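Local structure of 5-Carboxyvanillate Decarboxylase (Novosphingobium aromaticivorans, 4QRN) at residues A[78-83]-A[337-342]; A[268-273]-A[319-324]; A[326-331]-A[359-364]. The protein probably acts as a metal-dependent decarboxylase of the amidohydrolase family that removes a carboxylate group from 5-carboxyvanillate. All coordinates share one frame; numbering follows the deposited sequence.

Interaction 1 (A[78-83]-A[337-342]). With 1DF (4-hydroxy-3-methoxy-5-nitrobenzoic acid), chain F.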
loop_
_atom_site.group_PDB
_atom_site.type_symbol
_atom_site.label_atom_id
_atom_site.label_comp_id
_atom_site.label_asym_id
_atom_site.label_seq_id
_atom_site.Cartn_x
_atom_site.Cartn_y
_atom_site.Cartn_z
ATOM N N SER A 78 17.269 -3.780 -22.532
ATOM C CA SER A 78 16.903 -2.394 -22.332
ATOM C C SER A 78 18.070 -1.567 -21.838
ATOM O O SER A 78 18.935 -2.022 -21.067
ATOM C CB SER A 78 15.723 -2.272 -21.374
ATOM O OG SER A 78 16.075 -2.633 -20.038
ATOM N N GLU A 79 18.056 -0.313 -22.231
ATOM C CA GLU A 79 19.053 0.619 -21.748
ATOM C C GLU A 79 19.062 0.677 -20.217
ATOM O O GLU A 79 20.124 0.672 -19.583
ATOM C CB GLU A 79 18.745 1.978 -22.364
ATOM C CG GLU A 79 19.728 3.063 -22.096
ATOM C CD GLU A 79 19.453 4.317 -22.968
ATOM O OE1 GLU A 79 20.215 5.304 -22.828
ATOM O OE2 GLU A 79 18.479 4.331 -23.795
ATOM N N ARG A 80 17.877 0.778 -19.617
ATOM C CA ARG A 80 17.814 0.891 -18.178
ATOM C C ARG A 80 18.407 -0.346 -17.489
ATOM O O ARG A 80 19.217 -0.210 -16.557
ATOM C CB ARG A 80 16.384 1.139 -17.709
ATOM C CG ARG A 80 16.250 1.178 -16.193
ATOM C CD ARG A 80 14.857 1.661 -15.746
ATOM N NE ARG A 80 14.840 1.763 -14.292
ATOM C CZ ARG A 80 14.598 0.751 -13.460
ATOM N NH1 ARG A 80 14.180 -0.424 -13.907
ATOM N NH2 ARG A 80 14.786 0.940 -12.159
ATOM N N ALA A 81 18.027 -1.548 -17.920
ATOM C CA ALA A 81 18.518 -2.746 -17.228
ATOM C C ALA A 81 20.015 -2.908 -17.403
ATOM O O ALA A 81 20.734 -3.269 -16.467
ATOM C CB ALA A 81 17.828 -3.975 -17.739
ATOM N N THR A 82 20.507 -2.707 -18.616
ATOM C CA THR A 82 21.912 -2.971 -18.851
ATOM C C THR A 82 22.789 -2.004 -18.071
ATOM O O THR A 82 23.830 -2.404 -17.552
ATOM C CB THR A 82 22.275 -2.962 -20.367
ATOM O OG1 THR A 82 21.890 -1.712 -20.932
ATOM C CG2 THR A 82 21.574 -4.097 -21.116
ATOM N N GLN A 83 22.394 -0.740 -17.984
ATOM C CA GLN A 83 23.165 0.215 -17.195
ATOM C C GLN A 83 23.100 -0.086 -15.702
ATOM O O GLN A 83 24.091 0.078 -14.988
ATOM C CB GLN A 83 22.652 1.622 -17.466
ATOM C CG GLN A 83 23.091 2.209 -18.780
ATOM C CD GLN A 83 24.603 2.305 -18.894
ATOM O OE1 GLN A 83 25.255 2.976 -18.092
ATOM N NE2 GLN A 83 25.169 1.628 -19.889
ATOM N N TYR A 337 20.419 4.252 -5.614
ATOM C CA TYR A 337 21.346 3.980 -6.714
ATOM C C TYR A 337 21.558 2.464 -6.814
ATOM O O TYR A 337 21.726 1.812 -5.790
ATOM C CB TYR A 337 22.662 4.643 -6.406
ATOM C CG TYR A 337 23.755 4.400 -7.419
ATOM C CD1 TYR A 337 24.630 3.314 -7.301
ATOM C CD2 TYR A 337 23.939 5.280 -8.487
ATOM C CE1 TYR A 337 25.672 3.122 -8.194
ATOM C CE2 TYR A 337 24.986 5.087 -9.407
ATOM C CZ TYR A 337 25.850 4.010 -9.241
ATOM O OH TYR A 337 26.915 3.804 -10.100
ATOM N N PRO A 338 21.609 1.883 -8.025
ATOM C CA PRO A 338 21.530 2.525 -9.343
ATOM C C PRO A 338 20.146 2.416 -9.970
ATOM O O PRO A 338 19.987 2.795 -11.136
ATOM C CB PRO A 338 22.564 1.729 -10.143
ATOM C CG PRO A 338 22.384 0.319 -9.641
ATOM C CD PRO A 338 22.105 0.492 -8.141
ATOM N N TYR A 339 19.180 1.873 -9.231
ATOM C CA TYR A 339 17.834 1.721 -9.752
ATOM C C TYR A 339 17.145 3.043 -10.043
ATOM O O TYR A 339 16.267 3.120 -10.906
ATOM C CB TYR A 339 16.988 0.875 -8.791
ATOM C CG TYR A 339 17.581 -0.515 -8.625
ATOM C CD1 TYR A 339 17.430 -1.473 -9.622
ATOM C CD2 TYR A 339 18.291 -0.874 -7.482
ATOM C CE1 TYR A 339 17.991 -2.734 -9.510
ATOM C CE2 TYR A 339 18.875 -2.140 -7.352
ATOM C CZ TYR A 339 18.690 -3.064 -8.367
ATOM O OH TYR A 339 19.222 -4.316 -8.273
ATOM N N GLN A 340 17.519 4.081 -9.301
ATOM C CA GLN A 340 16.926 5.391 -9.455
ATOM C C GLN A 340 18.009 6.461 -9.279
ATOM O O GLN A 340 18.049 7.180 -8.277
ATOM C CB GLN A 340 15.759 5.557 -8.486
ATOM C CG GLN A 340 14.874 6.741 -8.824
ATOM C CD GLN A 340 13.462 6.579 -8.284
ATOM O OE1 GLN A 340 13.022 5.471 -7.953
ATOM N NE2 GLN A 340 12.751 7.700 -8.170
ATOM N N TYR A 341 18.898 6.540 -10.266
ATOM C CA TYR A 341 20.051 7.438 -10.246
ATOM C C TYR A 341 19.712 8.658 -11.084
ATOM O O TYR A 341 19.827 8.623 -12.301
ATOM C CB TYR A 341 21.257 6.693 -10.837
ATOM C CG TYR A 341 22.510 7.521 -10.989
ATOM C CD1 TYR A 341 23.037 8.246 -9.921
ATOM C CD2 TYR A 341 23.191 7.561 -12.197
ATOM C CE1 TYR A 341 24.196 8.992 -10.043
ATOM C CE2 TYR A 341 24.349 8.308 -12.343
ATOM C CZ TYR A 341 24.849 9.027 -11.269
ATOM O OH TYR A 341 25.988 9.783 -11.409
ATOM N N VAL A 342 19.257 9.722 -10.436
ATOM C CA VAL A 342 18.677 10.857 -11.155
ATOM C C VAL A 342 19.187 12.155 -10.564
ATOM O O VAL A 342 18.782 12.571 -9.485
ATOM C CB VAL A 342 17.127 10.842 -11.092
ATOM C CG1 VAL A 342 16.574 11.917 -12.009
ATOM C CG2 VAL A 342 16.558 9.441 -11.415
HETATM C C1 1DF F . 14.394 -1.910 -8.022
HETATM C CO1 1DF F . 14.152 -0.920 -7.112
HETATM C CO2 1DF F . 15.149 -3.037 -7.629
HETATM C CM1 1DF F . 14.784 -1.065 -5.832
HETATM C CM2 1DF F . 15.847 -3.058 -6.439
HETATM O OM 1DF F . 16.631 -4.101 -6.033
HETATM C CZ 1DF F . 15.778 -1.997 -5.548
HETATM C CC 1DF F . 13.824 -1.876 -9.392
HETATM C CV 1DF F . 16.526 -5.321 -6.769
HETATM O O1 1DF F . 13.603 -0.712 -9.928
HETATM O O2 1DF F . 13.604 -2.946 -9.970
HETATM O O3 1DF F . 16.549 -1.908 -4.504
HETATM N N 1DF F . 14.129 -0.280 -4.729
HETATM O O11 1DF F . 14.454 -0.395 -3.581
HETATM O O22 1DF F . 13.104 0.392 -5.031
HETATM O O HOH W 1 15.895 4.360 -13.666
#

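Interaction 2 (A[268-273]-A[319-324])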
loop_
_atom_site.group_PDB
_atom_site.type_symbol
_atom_site.label_atom_id
_atom_site.label_comp_id
_atom_site.label_asym_id
_atom_site.label_seq_id
_atom_site.Cartn_x
_atom_site.Cartn_y
_atom_site.Cartn_z
ATOM N N LEU A 268 3.009 2.929 5.157
ATOM C CA LEU A 268 2.459 2.819 6.504
ATOM C C LEU A 268 2.189 4.175 7.168
ATOM O O LEU A 268 1.169 4.301 7.842
ATOM C CB LEU A 268 3.299 1.893 7.387
ATOM C CG LEU A 268 3.477 0.450 6.875
ATOM C CD1 LEU A 268 4.047 -0.426 7.999
ATOM C CD2 LEU A 268 2.195 -0.184 6.351
ATOM N N PRO A 269 3.039 5.199 6.974
ATOM C CA PRO A 269 2.720 6.492 7.596
ATOM C C PRO A 269 1.388 7.064 7.093
ATOM O O PRO A 269 0.659 7.706 7.859
ATOM C CB PRO A 269 3.931 7.368 7.230
ATOM C CG PRO A 269 5.063 6.339 7.119
ATOM C CD PRO A 269 4.401 5.179 6.396
ATOM N N TYR A 270 1.087 6.869 5.806
ATOM C CA TYR A 270 -0.140 7.384 5.230
ATOM C C TYR A 270 -1.353 6.599 5.723
ATOM O O TYR A 270 -2.424 7.173 5.958
ATOM C CB TYR A 270 -0.019 7.347 3.724
ATOM C CG TYR A 270 -1.159 7.994 2.963
ATOM C CD1 TYR A 270 -1.285 9.368 2.887
ATOM C CD2 TYR A 270 -2.087 7.205 2.270
ATOM C CE1 TYR A 270 -2.313 9.943 2.129
ATOM C CE2 TYR A 270 -3.093 7.769 1.520
ATOM C CZ TYR A 270 -3.197 9.134 1.443
ATOM O OH TYR A 270 -4.162 9.739 0.684
ATOM N N TRP A 271 -1.189 5.289 5.884
ATOM C CA TRP A 271 -2.248 4.426 6.383
ATOM C C TRP A 271 -2.439 4.513 7.899
ATOM O O TRP A 271 -3.306 3.826 8.432
ATOM C CB TRP A 271 -1.921 2.977 6.075
ATOM C CG TRP A 271 -2.109 2.496 4.677
ATOM C CD1 TRP A 271 -1.148 1.949 3.879
ATOM C CD2 TRP A 271 -3.344 2.371 3.967
ATOM N NE1 TRP A 271 -1.709 1.491 2.707
ATOM C CE2 TRP A 271 -3.054 1.735 2.739
ATOM C CE3 TRP A 271 -4.665 2.678 4.280
ATOM C CZ2 TRP A 271 -4.050 1.416 1.814
ATOM C CZ3 TRP A 271 -5.658 2.376 3.344
ATOM C CH2 TRP A 271 -5.339 1.746 2.148
ATOM N N LEU A 272 -1.630 5.299 8.611
ATOM C CA LEU A 272 -1.526 5.136 10.060
ATOM C C LEU A 272 -2.858 5.187 10.790
ATOM O O LEU A 272 -3.101 4.385 11.695
ATOM C CB LEU A 272 -0.605 6.208 10.622
ATOM C CG LEU A 272 -0.382 6.158 12.123
ATOM C CD1 LEU A 272 0.200 4.793 12.580
ATOM C CD2 LEU A 272 0.532 7.334 12.516
ATOM N N TYR A 273 -3.720 6.152 10.473
ATOM C CA TYR A 273 -4.984 6.261 11.192
ATOM C C TYR A 273 -5.787 4.951 11.060
ATOM O O TYR A 273 -6.339 4.451 12.055
ATOM C CB TYR A 273 -5.802 7.443 10.648
ATOM C CG TYR A 273 -7.068 7.693 11.432
ATOM C CD1 TYR A 273 -8.246 7.030 11.123
ATOM C CD2 TYR A 273 -7.069 8.589 12.519
ATOM C CE1 TYR A 273 -9.383 7.245 11.871
ATOM C CE2 TYR A 273 -8.209 8.832 13.240
ATOM C CZ TYR A 273 -9.367 8.151 12.923
ATOM O OH TYR A 273 -10.500 8.403 13.674
ATOM N N ILE A 319 7.531 13.531 1.590
ATOM C CA ILE A 319 8.582 13.663 2.591
ATOM C C ILE A 319 8.063 14.468 3.780
ATOM O O ILE A 319 8.246 14.075 4.931
ATOM C CB ILE A 319 9.839 14.323 1.986
ATOM C CG1 ILE A 319 10.444 13.395 0.930
ATOM C CG2 ILE A 319 10.834 14.649 3.075
ATOM C CD1 ILE A 319 11.444 14.107 0.047
ATOM N N LYS A 320 7.434 15.605 3.501
ATOM C CA LYS A 320 6.952 16.453 4.580
ATOM C C LYS A 320 5.866 15.763 5.393
ATOM O O LYS A 320 5.810 15.918 6.615
ATOM C CB LYS A 320 6.454 17.789 4.031
ATOM C CG LYS A 320 7.577 18.722 3.605
ATOM C CD LYS A 320 7.051 20.050 3.085
ATOM C CE LYS A 320 8.175 21.070 2.917
ATOM N NZ LYS A 320 7.627 22.360 2.368
ATOM N N PHE A 321 4.988 15.031 4.724
ATOM C CA PHE A 321 3.931 14.301 5.422
ATOM C C PHE A 321 4.562 13.323 6.405
ATOM O O PHE A 321 4.206 13.228 7.584
ATOM C CB PHE A 321 3.062 13.558 4.401
ATOM C CG PHE A 321 1.960 12.747 5.033
ATOM C CD1 PHE A 321 2.217 11.465 5.489
ATOM C CD2 PHE A 321 0.682 13.256 5.169
ATOM C CE1 PHE A 321 1.219 10.701 6.081
ATOM C CE2 PHE A 321 -0.308 12.507 5.779
ATOM C CZ PHE A 321 -0.038 11.224 6.235
ATOM N N CYS A 322 5.545 12.590 5.902
ATOM C CA CYS A 322 6.178 11.572 6.700
ATOM C C CYS A 322 6.966 12.217 7.875
ATOM O O CYS A 322 6.975 11.688 8.987
ATOM C CB CYS A 322 7.063 10.749 5.771
ATOM S SG CYS A 322 7.626 9.201 6.417
ATOM N N GLN A 323 7.628 13.346 7.619
ATOM C CA GLN A 323 8.327 14.055 8.688
ATOM C C GLN A 323 7.351 14.472 9.785
ATOM O O GLN A 323 7.673 14.427 10.971
ATOM C CB GLN A 323 9.040 15.308 8.160
ATOM C CG GLN A 323 10.284 14.978 7.351
ATOM C CD GLN A 323 10.850 16.220 6.664
ATOM O OE1 GLN A 323 10.095 17.078 6.208
ATOM N NE2 GLN A 323 12.184 16.323 6.594
ATOM N N GLN A 324 6.153 14.903 9.403
ATOM C CA GLN A 324 5.161 15.275 10.396
ATOM C C GLN A 324 4.700 14.056 11.209
ATOM O O GLN A 324 4.554 14.152 12.435
ATOM C CB GLN A 324 3.989 15.968 9.715
ATOM C CG GLN A 324 2.962 16.534 10.705
ATOM C CD GLN A 324 1.643 16.926 10.061
ATOM O OE1 GLN A 324 1.608 17.442 8.944
ATOM N NE2 GLN A 324 0.544 16.685 10.774
#

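Interaction 3 (A[326-331]-A[359-364])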
loop_
_atom_site.group_PDB
_atom_site.type_symbol
_atom_site.label_atom_id
_atom_site.label_comp_id
_atom_site.label_asym_id
_atom_site.label_seq_id
_atom_site.Cartn_x
_atom_site.Cartn_y
_atom_site.Cartn_z
ATOM N N MET A 326 6.215 10.968 11.623
ATOM C CA MET A 326 7.282 10.219 12.301
ATOM C C MET A 326 8.116 11.115 13.210
ATOM O O MET A 326 8.765 10.610 14.126
ATOM C CB MET A 326 8.289 9.648 11.286
ATOM C CG MET A 326 7.809 8.883 10.100
ATOM S SD MET A 326 7.588 7.170 10.370
ATOM C CE MET A 326 9.084 6.618 11.184
ATOM N N GLY A 327 8.173 12.410 12.889
ATOM C CA GLY A 327 9.171 13.316 13.437
ATOM C C GLY A 327 10.292 13.550 12.432
ATOM O O GLY A 327 10.786 12.613 11.784
ATOM N N GLU A 328 10.741 14.799 12.334
ATOM C CA GLU A 328 11.780 15.119 11.360
ATOM C C GLU A 328 13.126 14.465 11.661
ATOM O O GLU A 328 13.961 14.390 10.763
ATOM C CB GLU A 328 11.949 16.616 11.210
ATOM C CG GLU A 328 12.528 17.266 12.422
ATOM C CD GLU A 328 12.852 18.729 12.206
ATOM O OE1 GLU A 328 12.338 19.324 11.235
ATOM O OE2 GLU A 328 13.629 19.297 12.999
ATOM N N ASP A 329 13.335 13.967 12.874
ATOM C CA ASP A 329 14.564 13.256 13.192
ATOM C C ASP A 329 14.575 11.830 12.665
ATOM O O ASP A 329 15.599 11.164 12.798
ATOM C CB ASP A 329 14.787 13.162 14.714
ATOM C CG ASP A 329 15.077 14.470 15.381
ATOM O OD1 ASP A 329 15.235 15.494 14.700
ATOM O OD2 ASP A 329 15.180 14.440 16.630
ATOM N N ARG A 330 13.453 11.349 12.115
ATOM C CA ARG A 330 13.297 9.924 11.831
ATOM C C ARG A 330 13.139 9.644 10.342
ATOM O O ARG A 330 12.791 8.523 9.967
ATOM C CB ARG A 330 12.135 9.340 12.635
ATOM C CG ARG A 330 12.326 9.518 14.131
ATOM C CD ARG A 330 11.308 8.716 14.937
ATOM N NE ARG A 330 11.570 7.278 14.920
ATOM C CZ ARG A 330 12.454 6.658 15.695
ATOM N NH1 ARG A 330 13.184 7.348 16.566
ATOM N NH2 ARG A 330 12.611 5.355 15.607
ATOM N N VAL A 331 13.429 10.640 9.499
ATOM C CA VAL A 331 13.284 10.542 8.047
ATOM C C VAL A 331 14.610 10.954 7.411
ATOM O O VAL A 331 15.119 12.051 7.681
ATOM C CB VAL A 331 12.130 11.437 7.543
ATOM C CG1 VAL A 331 11.996 11.352 6.031
ATOM C CG2 VAL A 331 10.833 11.076 8.256
ATOM N N LYS A 359 16.628 20.365 6.710
ATOM C CA LYS A 359 17.252 19.798 5.525
ATOM C C LYS A 359 18.564 19.082 5.881
ATOM O O LYS A 359 18.882 18.030 5.311
ATOM C CB LYS A 359 17.414 20.891 4.463
ATOM C CG LYS A 359 17.837 20.409 3.084
ATOM C CD LYS A 359 17.790 21.518 2.053
ATOM C CE LYS A 359 16.378 21.891 1.629
ATOM N NZ LYS A 359 16.370 23.216 0.919
ATOM N N LYS A 360 19.339 19.657 6.802
ATOM C CA LYS A 360 20.579 19.018 7.244
ATOM C C LYS A 360 20.317 17.716 8.005
ATOM O O LYS A 360 21.077 16.755 7.856
ATOM C CB LYS A 360 21.426 20.001 8.072
ATOM C CG LYS A 360 22.685 19.388 8.614
ATOM C CD LYS A 360 23.566 20.425 9.289
ATOM C CE LYS A 360 24.918 19.823 9.660
ATOM N NZ LYS A 360 25.801 20.814 10.372
ATOM N N LYS A 361 19.260 17.663 8.813
ATOM C CA LYS A 361 18.873 16.393 9.436
ATOM C C LYS A 361 18.552 15.345 8.362
ATOM O O LYS A 361 19.018 14.211 8.430
ATOM C CB LYS A 361 17.654 16.582 10.335
ATOM C CG LYS A 361 17.946 17.392 11.590
ATOM C CD LYS A 361 16.663 17.514 12.424
ATOM C CE LYS A 361 16.890 18.276 13.713
ATOM N NZ LYS A 361 15.660 18.212 14.576
ATOM N N PHE A 362 17.717 15.743 7.393
ATOM C CA PHE A 362 17.269 14.857 6.324
ATOM C C PHE A 362 18.442 14.284 5.527
ATOM O O PHE A 362 18.507 13.078 5.290
ATOM C CB PHE A 362 16.300 15.651 5.435
ATOM C CG PHE A 362 15.859 14.913 4.195
ATOM C CD1 PHE A 362 15.003 13.814 4.279
ATOM C CD2 PHE A 362 16.275 15.318 2.936
ATOM C CE1 PHE A 362 14.592 13.138 3.130
ATOM C CE2 PHE A 362 15.859 14.641 1.785
ATOM C CZ PHE A 362 15.013 13.567 1.896
ATOM N N PHE A 363 19.377 15.131 5.108
ATOM C CA PHE A 363 20.473 14.675 4.261
ATOM C C PHE A 363 21.621 14.015 5.001
ATOM O O PHE A 363 22.317 13.179 4.431
ATOM C CB PHE A 363 21.052 15.835 3.445
ATOM C CG PHE A 363 20.373 16.063 2.112
ATOM C CD1 PHE A 363 20.569 15.174 1.067
ATOM C CD2 PHE A 363 19.610 17.207 1.882
ATOM C CE1 PHE A 363 20.041 15.427 -0.205
ATOM C CE2 PHE A 363 19.041 17.446 0.625
ATOM C CZ PHE A 363 19.281 16.560 -0.410
ATOM N N GLN A 364 21.882 14.457 6.237
ATOM C CA GLN A 364 23.136 14.115 6.920
ATOM C C GLN A 364 22.955 13.613 8.337
ATOM O O GLN A 364 23.372 12.506 8.654
ATOM C CB GLN A 364 24.064 15.332 6.950
ATOM C CG GLN A 364 25.377 15.027 7.676
ATOM C CD GLN A 364 26.204 16.271 7.921
ATOM O OE1 GLN A 364 26.128 17.265 7.193
ATOM N NE2 GLN A 364 26.953 16.252 9.001
#

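Interaction 1 (A[78-83]-A[337-342])
Part of the wall of the ligand pocket of this amidohydrolase is formed where Arg80, from the first turn of helix 79-89, reaches Tyr339 in the loop that follows the metal ligand Asp336. The whole polar link goes to a backbone atom: Arg80 NH2 donates to Tyr339 O at 2.9 Å, with an N-H...O angle of 158°. The donor lies in the carbonyl plane on a lone pair of the oxygen, which in turn sits only 12° out of the guanidinium plane. The same nitrogen also donates to carboxylate oxygen O1 of the bound 4-hydroxy-3-methoxy-5-nitrobenzoic acid, 3.0 Å from Arg80 NH2, so one NH2 group ties the loop to the inhibitor. A water completes a small ring, accepting from Arg80 NE at 2.9 Å and donating to Tyr339 O, while NH1 is taken by Tyr73 OH. With partners for all three nitrogens, the guanidinium is fixed in its rotation. It gets there on an outstretched chain, CG anti to the backbone N (chi1 176°) and the chain extended as far as NE. At the helix start, Ser78 OG caps Ala81 N at 3.1 Å.

Tyr339 turns one ring face to the inhibitor, whose aromatic ring lies over it nearly parallel, with CM2 3.2 Å above the plane near the centre. Arg80 NH2 lies at the edge of the same ring, near its plane; its nearest side-chain atom there is Tyr339 CB, at 4.0 Å. The phenol OH, bonded to Thr112, lies 3.2 Å from the methoxy carbon CV of the inhibitor. Arg274 of the second subunit also bonds the inhibitor. An arginine on the carboxylate and a tyrosine under the ring, beside a manganese site, are consistent with the substrate pocket of a metal-dependent decarboxylase of the amidohydrolase family.

Interaction 2 (A[268-273]-A[319-324])
The Phe321 ring has Tyr270 CD1 over one face and the carbonyl of Pro269 at its edge, near its plane. At that edge Phe321 CE1 lies 3.5 Å from Pro269 O and 3.7 Å from Tyr270 CA, so the phenyl slots against the backbone of helix 268-284. The two aromatic rings meet obliquely, planes at 56° and centroids 5.8 Å apart, with Tyr270 CD1 4.0 Å from Phe321 CZ. Both side chains leave their helices with CG anti to the backbone N (chi1 -174° for Tyr270), and they cross at about a right angle. Less certain is the packing of Pro269 CG on Cys322 SG, seen in one of that residue's two conformers. No hydrogen bond spans the contact; the phenol of Tyr270 instead bonds Met264 O of the second subunit, and its ring meets Tyr270 of that subunit.

The segment axes approach to 9.8 Å. Their helices follow the adjacent parallel strands 259-261 and 306-309, and Leu272 leans on helix 298-304 while Gln323 touches Thr358 of helix 356-370, which places this apolar seam between the subunit interface and the last helix of the chain.

Interaction 3 (A[326-331]-A[359-364])
Lys361 NZ forms salt bridges with two consecutive acids, lying 2.8 Å from Glu328 OE2 and 2.8 Å from Asp329 OD1. The two carboxylates receive it differently. Asp329 OD1 offers its syn lone pair, on the side of its other oxygen, whereas Glu328 OE2 is met on its anti side, 20° out of the carboxylate plane. The lysine chain is extended beyond CG and leaves helix 356-370 with CG anti to the carbonyl carbon (chi1 -69°), carrying the ammonium to the loop 327-330, which leads into strand 331-332. Its methylenes run past both acids, Lys361 CD lying 3.4 Å from Asp329 OD1. The second oxygen of Glu328, OE1, is held by Thr358 of the same helix, so that carboxylate bridges two of its side chains. With an alanine here instead of Lys361, Glu328 and Asp329 would probably be left as neighbouring negative charges without their shared counter-ion, and Asp329 freer to turn.

Further in, packing takes over. Val331 CG1 lies 4.3 Å from Phe362 CD1. Val331 O, whose hydrogen bond comes from Asn366 ND2, lies at the edge of the Phe362 ring, near its plane, and 3.8 Å from Phe362 CA. Gly327, with its positive phi, ends helix 316-326 and turns the chain into this loop.

The contact thus sets partly exposed ionic contacts outside a buried Val331-Phe362 packing: one ammonium is shared by two carboxylates, so the trio probably keeps a net negative charge.

How the interactions relate
Interactions 2 and 3 touch, their centres 14 Å apart: Gln323 CA lies 3.9 Å from Val331 CG2, Ile319 CG2 lies 4.1 Å from Phe362 CE1, and Pro269 CG packs against Met326 SD. Helix 316-326 joins them, giving one side to 268-273 and running on into the loop 326-331. Interaction 1 stands apart, with centres about 28 Å from interaction 2 and 27 Å from interaction 3 and no direct touch. It alone meets the inhibitor; the Tyr339 side chain is about 5 Å from the manganese. Strand 331-332, entered from interaction 3, leads to Asp336 and then to 337-342. Interactions 1 and 2 both touch the second subunit.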